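Local coordinates for DUF3247 family protein (Xanthomonas campestris pv. campestris, PDB 2E12), which is of unknown function but adopts a novel variant of the Sm-like fold, consistent with a role in RNA binding, at residues A13-A16 / T17-W21. Numbering follows the deposited sequence.
Sequences AQIA and TLEHW
Q14 O is held by the amide of L18, one turn further along helix 12-23, at 2.9 Å (N to O) and nearly straight at 168°. The hydroxyl of T17 would be a further donor to it, but the OG1 to Q14 O separation of 2.4 Å is so short that this bond is doubtful. OG1 gets there because chi1 of T17 (59°) sets it between the backbone N and the carbonyl carbon, leaning back over the preceding turn; CG2 of the same residue lies 3.0 Å from A13 O. The regular i to i+4 pattern satisfies the other carbonyls: A13 O takes T17 N, I15 O takes E19 N and A16 O takes H20 N. Beside this backbone core, I15 and E19 run side by side, with CG2 of I15 3.6 Å from OE1 of E19. The carboxylate finds its main partner across the dimer interface, where OE2 forms a salt bridge with K23 of the second subunit. A chi1 of -179° carries the H20 ring away from its own helix toward that subunit, where NE2 is hydrogen-bonded to Q12 OE1 and ND1 to E19 OE2. The example illustrates a general division of labour: the carbonyls of A13 to A16 are spent on amides four residues on, while polar side-chain ends join the subunits.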
loop_
_atom_site.group_PDB
_atom_site.type_symbol
_atom_site.label_atom_id
_atom_site.label_comp_id
_atom_site.label_asym_id
_atom_site.label_seq_id
_atom_site.Cartn_x
_atom_site.Cartn_y
_atom_site.Cartn_z
ATOM N N ALA A 13 4.129 4.823 -5.532
ATOM C CA ALA A 13 4.255 3.372 -5.536
ATOM C C ALA A 13 5.118 2.902 -4.368
ATOM O O ALA A 13 4.848 1.859 -3.774
ATOM C CB ALA A 13 4.855 2.895 -6.845
ATOM N N GLN A 14 6.162 3.668 -4.053
ATOM C CA GLN A 14 7.061 3.336 -2.956
ATOM C C GLN A 14 6.426 3.689 -1.621
ATOM O O GLN A 14 6.695 3.042 -0.615
ATOM C CB GLN A 14 8.404 4.070 -3.091
ATOM C CG GLN A 14 9.396 3.448 -4.063
ATOM C CD GLN A 14 8.817 3.241 -5.450
ATOM O OE1 GLN A 14 8.032 2.319 -5.677
ATOM N NE2 GLN A 14 9.197 4.105 -6.387
ATOM N N ILE A 15 5.592 4.723 -1.609
ATOM C CA ILE A 15 4.926 5.103 -0.379
ATOM C C ILE A 15 3.871 4.040 -0.088
ATOM O O ILE A 15 3.643 3.675 1.076
ATOM C CB ILE A 15 4.254 6.479 -0.498
ATOM C CG1 ILE A 15 5.308 7.554 -0.771
ATOM C CG2 ILE A 15 3.546 6.814 0.799
ATOM C CD1 ILE A 15 4.733 8.936 -0.901
ATOM N N ALA A 16 3.230 3.534 -1.144
ATOM C CA ALA A 16 2.214 2.488 -0.990
ATOM C C ALA A 16 2.856 1.234 -0.395
ATOM O O ALA A 16 2.274 0.573 0.466
ATOM C CB ALA A 16 1.575 2.162 -2.343
ATOM N N THR A 17 4.060 0.912 -0.858
ATOM C CA THR A 17 4.787 -0.246 -0.353
ATOM C C THR A 17 5.145 -0.005 1.118
ATOM O O THR A 17 4.852 -0.838 1.975
ATOM C CB THR A 17 6.087 -0.500 -1.162
ATOM O OG1 THR A 17 6.927 0.654 -1.097
ATOM C CG2 THR A 17 5.759 -0.768 -2.619
ATOM N N LEU A 18 5.754 1.145 1.405
ATOM C CA LEU A 18 6.138 1.485 2.770
ATOM C C LEU A 18 4.981 1.397 3.761
ATOM O O LEU A 18 5.168 0.964 4.899
ATOM C CB LEU A 18 6.744 2.894 2.816
ATOM C CG LEU A 18 8.128 3.069 2.182
ATOM C CD1 LEU A 18 8.484 4.546 2.092
ATOM C CD2 LEU A 18 9.162 2.323 3.015
ATOM N N GLU A 19 3.788 1.802 3.334
ATOM C CA GLU A 19 2.622 1.775 4.215
ATOM C C GLU A 19 2.071 0.376 4.460
ATOM O O GLU A 19 1.605 0.075 5.559
ATOM C CB GLU A 19 1.522 2.699 3.662
ATOM C CG GLU A 19 1.873 4.180 3.790
ATOM C CD GLU A 19 0.862 5.099 3.127
ATOM O OE1 GLU A 19 0.621 4.947 1.911
ATOM O OE2 GLU A 19 0.315 5.984 3.819
ATOM N N HIS A 20 2.125 -0.482 3.442
ATOM C CA HIS A 20 1.633 -1.851 3.590
ATOM C C HIS A 20 2.485 -2.624 4.608
ATOM O O HIS A 20 1.967 -3.448 5.346
ATOM C CB HIS A 20 1.653 -2.580 2.240
ATOM C CG HIS A 20 1.141 -3.986 2.304
ATOM N ND1 HIS A 20 -0.153 -4.291 2.668
ATOM C CD2 HIS A 20 1.752 -5.168 2.058
ATOM C CE1 HIS A 20 -0.316 -5.603 2.645
ATOM N NE2 HIS A 20 0.825 -6.158 2.278
ATOM N N TRP A 21 3.787 -2.340 4.644
ATOM C CA TRP A 21 4.703 -3.010 5.571
ATOM C C TRP A 21 4.334 -2.735 7.021
ATOM O O TRP A 21 4.444 -3.616 7.877
ATOM C CB TRP A 21 6.150 -2.553 5.333
ATOM C CG TRP A 21 6.779 -3.057 4.055
ATOM C CD1 TRP A 21 7.829 -2.493 3.386
ATOM C CD2 TRP A 21 6.417 -4.231 3.311
ATOM N NE1 TRP A 21 8.141 -3.237 2.277
ATOM C CE2 TRP A 21 7.291 -4.309 2.205
ATOM C CE3 TRP A 21 5.439 -5.223 3.472
ATOM C CZ2 TRP A 21 7.218 -5.340 1.263
ATOM C CZ3 TRP A 21 5.365 -6.247 2.535
ATOM C CH2 TRP A 21 6.252 -6.296 1.444
#